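Local structure of putative metal-dependent phosphoesterase (Bifidobacterium adolescentis, 3O0F) at residues A[43-48]-A[66-71]. The protein hydrolyses phosphoesters with the help of bound iron and zinc ions, binds adenosine monophosphate, and may act as a 5'-3' exonuclease on RNA and DNA. Numbering follows the deposited sequence.
Sequences HGVAIA and IGLPLL
Val45 and Ala46 of strand 44-47 pair in parallel with Leu70 and Leu71, the opening residues of strand 70-80, and helix 56-66 makes the crossover of this beta-alpha-beta unit in the PHP domain. Three backbone hydrogen bonds alternate between the two segments: Val45 N donates to Pro69 O, Leu71 N to Val45 O at 2.8 Å, and Ile47 N to Leu71 O at 3.3 Å. The central one is the straightest, with 167° at the hydrogen. Two of the acceptors also receive a CA-H contact, Leu70 CA on Val45 O and Ala46 CA on Leu71 O. The apolar side chains of the paired residues divide between the two faces of the sheet. On one, Val45 CG1, placed between the backbone N and the carbonyl carbon (chi1 77°), meets Leu70 CD1 at 3.8 Å; Leu68, from the loop before the strand, reaches the same methyl with CD2 at 4.0 Å, its side chain crossing that of Val45 at about a right angle. Leu68 CG also lies 4.0 Å from Gly44 CA, and Ala37 of helix 30-39 touches both Val45 and Leu68. Replacing Leu68 with an alanine would probably take the CD2 methyl away from Val45 CG1 and open a gap beside Ala37. On the other face Ala46 CB and Leu71 CB are 3.7 Å apart, and Ile17 of the adjacent strand 15-19 touches both residues. At the start of the pairing, the Pro69 ring approaches His43 O with CG at 3.4 Å, while His43 ND1 is hydrogen-bonded to Asp278 OD2. In strand 44-47 the Ile47 side chain is about 7 Å from that of His20, an iron ligand. Three N-H...O bonds thus set the parallel register, and methyl contacts join the segments on the face covered by helices 30-39 and 56-66.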
ATOM      1  N   HIS A  43     -17.659   7.251  -4.003  1.00 14.17           N
ATOM      2  CA  HIS A  43     -18.403   7.459  -2.736  1.00 17.64           C
ATOM      3  C   HIS A  43     -17.491   7.728  -1.562  1.00 13.27           C
ATOM      4  O   HIS A  43     -17.906   8.229  -0.531  1.00 15.19           O
ATOM      5  CB  HIS A  43     -19.283   6.264  -2.436  1.00 17.67           C
ATOM      6  CG  HIS A  43     -20.304   5.998  -3.491  1.00 21.67           C
ATOM      7  ND1 HIS A  43     -21.099   4.875  -3.481  1.00 25.21           N
ATOM      8  CD2 HIS A  43     -20.659   6.704  -4.591  1.00 25.63           C
ATOM      9  CE1 HIS A  43     -21.909   4.908  -4.524  1.00 32.26           C
ATOM     10  NE2 HIS A  43     -21.679   6.018  -5.198  1.00 27.07           N
ATOM     11  N   GLY A  44     -16.231   7.382  -1.706  1.00 12.83           N
ATOM     12  CA  GLY A  44     -15.253   7.659  -0.696  1.00 12.01           C
ATOM     13  C   GLY A  44     -13.901   7.175  -1.183  1.00 12.35           C
ATOM     14  O   GLY A  44     -13.781   6.610  -2.277  1.00 15.12           O
ATOM     15  N   VAL A  45     -12.896   7.394  -0.365  1.00  8.67           N
ATOM     16  CA  VAL A  45     -11.531   7.032  -0.690  1.00 12.17           C
ATOM     17  C   VAL A  45     -10.831   6.606   0.588  1.00 12.57           C
ATOM     18  O   VAL A  45     -11.301   6.895   1.666  1.00 13.16           O
ATOM     19  CB  VAL A  45     -10.883   8.289  -1.391  1.00 12.95           C
ATOM     20  CG1 VAL A  45     -10.501   9.383  -0.386  1.00 11.78           C
ATOM     21  CG2 VAL A  45      -9.758   7.912  -2.326  1.00 19.05           C
ATOM     22  N   ALA A  46      -9.704   5.922   0.460  1.00 13.45           N
ATOM     23  CA  ALA A  46      -8.811   5.726   1.548  1.00 10.66           C
ATOM     24  C   ALA A  46      -7.424   6.163   1.189  1.00 11.60           C
ATOM     25  O   ALA A  46      -6.929   5.927   0.067  1.00 13.84           O
ATOM     26  CB  ALA A  46      -8.770   4.222   1.965  1.00  8.72           C
ATOM     27  N   ILE A  47      -6.749   6.699   2.171  1.00 11.79           N
ATOM     28  CA  ILE A  47      -5.309   6.845   2.090  1.00 13.42           C
ATOM     29  C   ILE A  47      -4.659   5.532   2.644  1.00 14.34           C
ATOM     30  O   ILE A  47      -5.133   4.971   3.615  1.00 13.38           O
ATOM     31  CB  ILE A  47      -4.862   8.070   2.819  1.00 13.33           C
ATOM     32  CG1 ILE A  47      -3.364   8.327   2.554  1.00 15.42           C
ATOM     33  CG2 ILE A  47      -5.261   7.998   4.323  1.00  9.88           C
ATOM     34  CD1 ILE A  47      -2.883   9.827   2.931  1.00 16.43           C
ATOM     35  N   ALA A  48      -3.617   5.045   1.988  1.00 11.63           N
ATOM     36  CA  ALA A  48      -3.005   3.742   2.361  1.00 15.05           C
ATOM     37  C   ALA A  48      -1.523   3.763   2.101  1.00 11.31           C
ATOM     38  O   ALA A  48      -0.974   2.825   1.521  1.00 11.50           O
ATOM     39  CB  ALA A  48      -3.658   2.584   1.576  1.00 11.84           C
ATOM     40  N   ILE A  66     -13.606  19.154   1.680  1.00 28.74           N
ATOM     41  CA  ILE A  66     -14.158  18.844   0.346  1.00 28.42           C
ATOM     42  C   ILE A  66     -15.486  18.094   0.434  1.00 28.14           C
ATOM     43  O   ILE A  66     -16.292  18.150  -0.491  1.00 27.68           O
ATOM     44  CB  ILE A  66     -13.079  18.092  -0.500  1.00 28.46           C
ATOM     45  CG1 ILE A  66     -11.938  19.073  -0.820  1.00 33.31           C
ATOM     46  CG2 ILE A  66     -13.640  17.467  -1.762  1.00 32.85           C
ATOM     47  CD1 ILE A  66     -10.569  18.399  -0.974  1.00 37.45           C
ATOM     48  N   GLY A  67     -15.734  17.398   1.544  1.00 25.75           N
ATOM     49  CA  GLY A  67     -17.002  16.684   1.737  1.00 22.95           C
ATOM     50  C   GLY A  67     -16.986  15.322   1.042  1.00 24.79           C
ATOM     51  O   GLY A  67     -17.874  15.006   0.255  1.00 28.67           O
ATOM     52  N   LEU A  68     -15.955  14.523   1.296  1.00 16.77           N
ATOM     53  CA  LEU A  68     -15.910  13.171   0.792  1.00 18.32           C
ATOM     54  C   LEU A  68     -15.469  12.289   1.928  1.00 15.81           C
ATOM     55  O   LEU A  68     -14.394  12.514   2.492  1.00 18.47           O
ATOM     56  CB  LEU A  68     -14.936  13.028  -0.375  1.00 14.44           C
ATOM     57  CG  LEU A  68     -14.875  11.636  -0.996  1.00 18.79           C
ATOM     58  CD1 LEU A  68     -16.074  11.393  -1.894  1.00 16.10           C
ATOM     59  CD2 LEU A  68     -13.577  11.521  -1.755  1.00 14.40           C
ATOM     60  N   PRO A  69     -16.277  11.287   2.244  1.00 16.26           N
ATOM     61  CA  PRO A  69     -15.954  10.275   3.244  1.00 16.45           C
ATOM     62  C   PRO A  69     -14.586   9.665   2.990  1.00 17.71           C
ATOM     63  O   PRO A  69     -14.239   9.353   1.840  1.00 17.42           O
ATOM     64  CB  PRO A  69     -17.039   9.212   3.026  1.00 16.10           C
ATOM     65  CG  PRO A  69     -18.156   9.929   2.373  1.00 22.45           C
ATOM     66  CD  PRO A  69     -17.553  11.006   1.568  1.00 16.82           C
ATOM     67  N   LEU A  70     -13.873   9.398   4.075  1.00 17.18           N
ATOM     68  CA  LEU A  70     -12.493   8.923   4.045  1.00 16.43           C
ATOM     69  C   LEU A  70     -12.278   7.727   4.960  1.00 18.83           C
ATOM     70  O   LEU A  70     -12.714   7.743   6.106  1.00 17.84           O
ATOM     71  CB  LEU A  70     -11.621  10.050   4.531  1.00 18.32           C
ATOM     72  CG  LEU A  70     -10.138   9.780   4.680  1.00 20.51           C
ATOM     73  CD1 LEU A  70      -9.562   9.665   3.274  1.00 17.99           C
ATOM     74  CD2 LEU A  70      -9.490  10.902   5.442  1.00 24.29           C
ATOM     75  N   LEU A  71     -11.558   6.709   4.487  1.00 14.98           N
ATOM     76  CA  LEU A  71     -11.046   5.643   5.351  1.00 16.88           C
ATOM     77  C   LEU A  71      -9.563   5.888   5.607  1.00 15.98           C
ATOM     78  O   LEU A  71      -8.801   6.271   4.691  1.00 14.41           O
ATOM     79  CB  LEU A  71     -11.311   4.274   4.662  1.00 18.63           C
ATOM     80  CG  LEU A  71     -11.736   2.965   5.281  1.00 28.06           C
ATOM     81  CD1 LEU A  71     -13.003   3.129   6.102  1.00 22.96           C
ATOM     82  CD2 LEU A  71     -11.909   1.897   4.145  1.00 14.40           C
TER